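Local coordinates for protein hydrolase (Rhizobium meliloti, PDB 5HOE) that acts as an octameric carbohydrate acetylesterase of the GDSL-like SGNH hydrolase family, probably cleaving ester bonds in acetylated substrates, at residues A[86-89]-A[90-94]; A[127-130]-A[131-135]. All blocks are in the same frame, centred on the assembly; numbering follows the deposited sequence.

Interaction 1 of 2, residues A[86-89]-A[90-94]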
ATOM      1  N   THR A  86       8.980   1.491 -14.727  1.00 13.92           N
ATOM      2  CA  THR A  86       9.248   0.549 -13.642  1.00 14.25           C
ATOM      3  C   THR A  86      10.508  -0.277 -13.898  1.00 15.82           C
ATOM      4  O   THR A  86      11.214  -0.635 -12.949  1.00 18.57           O
ATOM      5  CB  THR A  86       8.023  -0.349 -13.442  1.00 17.03           C
ATOM      6  OG1 THR A  86       6.894   0.463 -13.115  1.00 19.31           O
ATOM      7  CG2 THR A  86       8.254  -1.397 -12.339  1.00 19.09           C
ATOM      8  N   TYR A  87      10.777  -0.617 -15.158  1.00 15.13           N
ATOM      9  CA  TYR A  87      11.865  -1.507 -15.577  1.00 16.81           C
ATOM     10  C   TYR A  87      13.136  -0.771 -15.997  1.00 15.79           C
ATOM     11  O   TYR A  87      14.229  -1.335 -15.874  1.00 15.32           O
ATOM     12  CB  TYR A  87      11.352  -2.336 -16.771  1.00 19.53           C
ATOM     13  CG  TYR A  87      12.219  -3.415 -17.435  1.00 22.01           C
ATOM     14  CD1 TYR A  87      13.126  -3.113 -18.459  1.00 23.04           C
ATOM     15  CD2 TYR A  87      12.058  -4.755 -17.093  1.00 23.37           C
ATOM     16  CE1 TYR A  87      13.873  -4.119 -19.083  1.00 24.18           C
ATOM     17  CE2 TYR A  87      12.785  -5.750 -17.709  1.00 22.39           C
ATOM     18  CZ  TYR A  87      13.683  -5.436 -18.707  1.00 24.96           C
ATOM     19  OH  TYR A  87      14.408  -6.460 -19.302  1.00 26.63           O
ATOM     20  N   LEU A  88      13.037   0.465 -16.502  1.00 14.13           N
ATOM     21  CA  LEU A  88      14.217   1.110 -17.083  1.00 13.24           C
ATOM     22  C   LEU A  88      15.375   1.269 -16.097  1.00 13.28           C
ATOM     23  O   LEU A  88      16.518   0.972 -16.476  1.00 14.01           O
ATOM     24  CB  LEU A  88      13.823   2.420 -17.779  1.00 14.06           C
ATOM     25  CG  LEU A  88      14.944   3.150 -18.522  1.00 13.41           C
ATOM     26  CD1 LEU A  88      15.547   2.292 -19.630  1.00 15.25           C
ATOM     27  CD2 LEU A  88      14.430   4.445 -19.112  1.00 14.55           C
ATOM     28  N   PRO A  89      15.180   1.727 -14.856  1.00 13.65           N
ATOM     29  CA  PRO A  89      16.349   1.842 -13.958  1.00 14.04           C
ATOM     30  C   PRO A  89      17.108   0.542 -13.768  1.00 12.21           C
ATOM     31  O   PRO A  89      18.343   0.536 -13.845  1.00 15.12           O
ATOM     32  CB  PRO A  89      15.749   2.396 -12.655  1.00 13.07           C
ATOM     33  CG  PRO A  89      14.538   3.170 -13.134  1.00 14.04           C
ATOM     34  CD  PRO A  89      13.971   2.316 -14.255  1.00 13.78           C
ATOM     35  N   MET A  90      16.395  -0.572 -13.594  1.00 14.71           N
ATOM     36  CA  MET A  90      17.037  -1.888 -13.515  1.00 15.53           C
ATOM     37  C   MET A  90      17.788  -2.236 -14.808  1.00 14.24           C
ATOM     38  O   MET A  90      18.903  -2.786 -14.774  1.00 16.19           O
ATOM     39  CB  MET A  90      15.959  -2.955 -13.221  1.00 17.24           C
ATOM     40  CG  MET A  90      15.372  -2.922 -11.811  1.00 23.23           C
ATOM     41  SD  MET A  90      14.156  -4.232 -11.465  1.00 29.85           S
ATOM     42  CE  MET A  90      12.576  -3.405 -11.631  1.00 29.85           C
ATOM     43  N   ALA A  91      17.204  -1.930 -15.963  1.00 14.07           N
ATOM     44  CA  ALA A  91      17.867  -2.270 -17.216  1.00 14.71           C
ATOM     45  C   ALA A  91      19.126  -1.443 -17.412  1.00 16.22           C
ATOM     46  O   ALA A  91      20.151  -1.959 -17.881  1.00 16.07           O
ATOM     47  CB  ALA A  91      16.911  -2.053 -18.386  1.00 15.71           C
ATOM     48  N   LEU A  92      19.071  -0.158 -17.066  1.00 14.78           N
ATOM     49  CA  LEU A  92      20.259   0.679 -17.193  1.00 15.10           C
ATOM     50  C   LEU A  92      21.408   0.118 -16.375  1.00 15.25           C
ATOM     51  O   LEU A  92      22.537  -0.015 -16.869  1.00 16.66           O
ATOM     52  CB  LEU A  92      19.938   2.109 -16.759  1.00 15.98           C
ATOM     53  CG  LEU A  92      18.952   2.872 -17.672  1.00 15.96           C
ATOM     54  CD1 LEU A  92      18.406   4.144 -17.019  1.00 15.45           C
ATOM     55  CD2 LEU A  92      19.575   3.194 -19.031  1.00 17.13           C
ATOM     56  N   ALA A  93      21.134  -0.232 -15.115  1.00 14.68           N
ATOM     57  CA  ALA A  93      22.186  -0.694 -14.217  1.00 16.36           C
ATOM     58  C   ALA A  93      22.733  -2.032 -14.675  1.00 17.40           C
ATOM     59  O   ALA A  93      23.916  -2.324 -14.465  1.00 18.46           O
ATOM     60  CB  ALA A  93      21.653  -0.761 -12.782  1.00 18.44           C
ATOM     61  N   SER A  94      21.894  -2.837 -15.319  1.00 15.63           N
ATOM     62  CA  SER A  94      22.308  -4.129 -15.842  1.00 14.55           C
ATOM     63  C   SER A  94      23.204  -4.003 -17.065  1.00 15.79           C
ATOM     64  O   SER A  94      23.927  -4.953 -17.388  1.00 16.31           O
ATOM     65  CB  SER A  94      21.088  -4.952 -16.241  1.00 14.01           C
ATOM     66  OG  SER A  94      20.213  -5.199 -15.172  1.00 15.92           O
TER
HETATM   67  O   HOH W   1      13.777  -0.324 -12.321  1.00 23.49           O
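A proline kink in helix 84-95 of this SGNH-hydrolase fold, set by Pro-89, whose ring nitrogen has no hydrogen to give to the turn before, comes with an opening in the backbone between Thr-86 and Met-90. Thr-86 O and Met-90 N stand 5.2 Å apart, too far for the usual helical bond, and a water fills the opening. It donates to Thr-86 O at 2.7 Å and accepts from Met-90 N at 2.9 Å, so both polar groups keep a partner. The Met-90 side chain folds back over the same place: its bend at the thioether (chi3 -101°) turns CE toward Thr-86 O, 3.4 Å away. Beyond the kink the regular pattern returns, with Ala-91 N, Leu-92 N and Ala-93 N hydrogen-bonded to the carbonyls of Tyr-87, Leu-88 and Pro-89.

The side chains follow the same spacing. With CG anti to the backbone N (chi1 -178°), the Tyr-87 ring lies alongside the next turn, and its CE1 meets Ala-91 CB obliquely at 3.7 Å. The phenol OH is hydrogen-bonded to Glu-65 OE1, while the ring stacks on Tyr-87 of the second subunit, which also packs on Met-90. Elsewhere on the helix Leu-88 and Leu-92 cross at a slant, CG of the former 3.9 Å from CD1 of the latter, and this pair rests on Phe-22 and Leu-20 of strand 17-23. Met-90 O, just past the kink, is gripped twice from the next turn, by Ser-94 N and, from the opposite face of its carbonyl plane, by Ser-94 OG at 2.8 Å, the hydroxyl standing 35° out of that plane.

Interaction 2 of 2, residues A[127-130]-A[131-135]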
ATOM      1  N   LYS A 127       9.971  11.343 -17.915  1.00 14.90           N
ATOM      2  CA  LYS A 127      10.362  10.518 -16.777  1.00 13.26           C
ATOM      3  C   LYS A 127      11.470   9.550 -17.175  1.00 13.88           C
ATOM      4  O   LYS A 127      12.450   9.372 -16.435  1.00 13.69           O
ATOM      5  CB  LYS A 127       9.144   9.750 -16.241  1.00 13.83           C
ATOM      6  CG  LYS A 127       9.429   8.938 -15.009  1.00 13.80           C
ATOM      7  CD  LYS A 127       8.215   8.187 -14.538  1.00 13.91           C
ATOM      8  CE  LYS A 127       8.509   7.438 -13.249  1.00 15.87           C
ATOM      9  NZ  LYS A 127       7.359   6.581 -12.802  1.00 17.98           N
ATOM     10  N   LEU A 128      11.331   8.909 -18.340  1.00 14.21           N
ATOM     11  CA  LEU A 128      12.343   7.958 -18.785  1.00 13.41           C
ATOM     12  C   LEU A 128      13.661   8.662 -19.087  1.00 14.32           C
ATOM     13  O   LEU A 128      14.728   8.165 -18.730  1.00 14.93           O
ATOM     14  CB  LEU A 128      11.843   7.181 -20.011  1.00 14.53           C
ATOM     15  CG  LEU A 128      10.547   6.393 -19.853  1.00 13.58           C
ATOM     16  CD1 LEU A 128      10.103   5.799 -21.187  1.00 14.68           C
ATOM     17  CD2 LEU A 128      10.740   5.331 -18.780  1.00 14.07           C
ATOM     18  N   VAL A 129      13.603   9.829 -19.725  1.00 13.65           N
ATOM     19  CA  VAL A 129      14.822  10.570 -20.018  1.00 14.45           C
ATOM     20  C   VAL A 129      15.560  10.893 -18.723  1.00 14.82           C
ATOM     21  O   VAL A 129      16.786  10.730 -18.621  1.00 15.96           O
ATOM     22  CB  VAL A 129      14.500  11.838 -20.832  1.00 16.00           C
ATOM     23  CG1 VAL A 129      15.767  12.704 -21.045  1.00 15.97           C
ATOM     24  CG2 VAL A 129      13.910  11.491 -22.177  1.00 16.13           C
ATOM     25  N   GLY A 130      14.818  11.345 -17.711  1.00 15.28           N
ATOM     26  CA  GLY A 130      15.413  11.633 -16.417  1.00 14.20           C
ATOM     27  C   GLY A 130      16.055  10.418 -15.768  1.00 14.52           C
ATOM     28  O   GLY A 130      17.077  10.540 -15.095  1.00 17.59           O
ATOM     29  N   GLN A 131      15.449   9.235 -15.928  1.00 14.14           N
ATOM     30  CA  GLN A 131      16.038   8.021 -15.367  1.00 14.26           C
ATOM     31  C   GLN A 131      17.385   7.722 -16.012  1.00 15.19           C
ATOM     32  O   GLN A 131      18.300   7.239 -15.344  1.00 16.25           O
ATOM     33  CB  GLN A 131      15.087   6.830 -15.547  1.00 14.40           C
ATOM     34  CG  GLN A 131      13.893   6.874 -14.626  1.00 13.53           C
ATOM     35  CD  GLN A 131      12.874   5.810 -14.889  1.00 13.94           C
ATOM     36  OE1 GLN A 131      12.796   5.263 -15.985  1.00 15.35           O
ATOM     37  NE2 GLN A 131      12.064   5.516 -13.877  1.00 14.50           N
ATOM     38  N   VAL A 132      17.528   7.998 -17.306  1.00 15.01           N
ATOM     39  CA  VAL A 132      18.835   7.818 -17.938  1.00 16.16           C
ATOM     40  C   VAL A 132      19.822   8.864 -17.437  1.00 17.14           C
ATOM     41  O   VAL A 132      20.965   8.550 -17.084  1.00 18.30           O
ATOM     42  CB  VAL A 132      18.720   7.840 -19.473  1.00 15.60           C
ATOM     43  CG1 VAL A 132      20.073   7.613 -20.077  1.00 16.70           C
ATOM     44  CG2 VAL A 132      17.736   6.801 -19.957  1.00 15.07           C
ATOM     45  N   LEU A 133      19.405  10.125 -17.410  1.00 17.30           N
ATOM     46  CA  LEU A 133      20.334  11.191 -17.059  1.00 18.17           C
ATOM     47  C   LEU A 133      20.827  11.095 -15.622  1.00 19.36           C
ATOM     48  O   LEU A 133      21.903  11.634 -15.315  1.00 19.78           O
ATOM     49  CB  LEU A 133      19.675  12.544 -17.288  1.00 19.80           C
ATOM     50  CG  LEU A 133      19.322  12.833 -18.750  1.00 21.50           C
ATOM     51  CD1 LEU A 133      18.629  14.176 -18.866  1.00 21.67           C
ATOM     52  CD2 LEU A 133      20.565  12.799 -19.637  1.00 21.95           C
ATOM     53  N   THR A 134      20.086  10.424 -14.741  1.00 21.71           N
ATOM     54  CA  THR A 134      20.480  10.317 -13.344  1.00 22.55           C
ATOM     55  C   THR A 134      21.087   8.963 -13.000  1.00 22.92           C
ATOM     56  O   THR A 134      21.313   8.694 -11.816  1.00 25.70           O
ATOM     57  CB  THR A 134      19.302  10.612 -12.409  1.00 24.73           C
ATOM     58  OG1 THR A 134      18.277   9.624 -12.580  1.00 24.93           O
ATOM     59  CG2 THR A 134      18.723  11.999 -12.681  1.00 25.57           C
ATOM     60  N   CYS A 135      21.373   8.113 -13.998  1.00 21.53           N
ATOM     61  CA  CYS A 135      21.753   6.728 -13.733  1.00 22.82           C
ATOM     62  C   CYS A 135      23.250   6.518 -13.527  1.00 23.97           C
ATOM     63  O   CYS A 135      23.671   5.370 -13.332  1.00 25.05           O
ATOM     64  CB  CYS A 135      21.249   5.799 -14.850  1.00 21.86           C
ATOM     65  SG  CYS A 135      22.275   5.712 -16.349  1.00 22.94           S
TER
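Gly-130 O is held by two donors of one residue, Thr-134 N at 3.0 Å and Thr-134 OG1 at 2.9 Å, which reach it from opposite faces of its carbonyl plane. The N-H...O hydrogen bond from the Thr-134 backbone is bent, with an angle of 135° at the hydrogen, as the chain leaves helical geometry at Thr-134. A chi1 of 64° places the hydroxyl between the backbone N and the carbonyl carbon, folded back toward the preceding turn. Thr-134 CG2 also comes close to the same carbonyl oxygen.

The contact forms the last turns of helix 118-133, one of the helices flanking the parallel sheet of the SGNH-hydrolase fold. On the sheet side Val-129 and Leu-133 lie side by side and point the same way, CG1 of the valine 3.9 Å from CD1 of the leucine. Both pack on Val-148 of strand 147-152 and on Met-189 of helix 171-189.

Another side of the helix carries Gln-131, whose extended chain crosses both Lys-127 and Leu-128 at a slant. Its CG passes 3.4 Å from Lys-127 O, and the two ends of its amide meet different carbons: OE1 lies 3.5 Å from Leu-128 CD2 and NE2 4.1 Å from Lys-127 CE. NE2 is hydrogen-bonded to Ser-85 O and the lysine NZ to Ser-85 OG, so both side chains converge on one serine of helix 84-95. OE1 is buried with no polar partner in the model. Were Gln-131 cut back to an alanine, Ser-85 O would probably lose this donor and a gap would open beside Leu-128 and the lysine methylenes. The fully extended Lys-127 also packs on Asn-78 of the third subunit, and Val-132, which packs on Val-148, sets CG2 3.5 Å from Leu-128 O.

In the fold
Interactions 1 and 2 show how two helices on one face of a parallel sheet meet through the same residues that pack locally within each. Their centres are about 10 Å apart, and each lies about 15 Å from the centre of the chain. Gln-131 is the main meeting point: its NE2 is 3.5 Å from Pro-89 CG, its OE1 3.5 Å from Leu-88 CB, and its backbone O 3.5 Å from Leu-92 CD1. The kinked turn of 86-94 thus fits against the final turns of 127-135. Neither interaction includes Ser-25, Asp-206 or His-209, whose geometry is consistent with the catalytic triad of this family. At the subunit surfaces the two differ, with interaction 1 meeting the second subunit and interaction 2 the third.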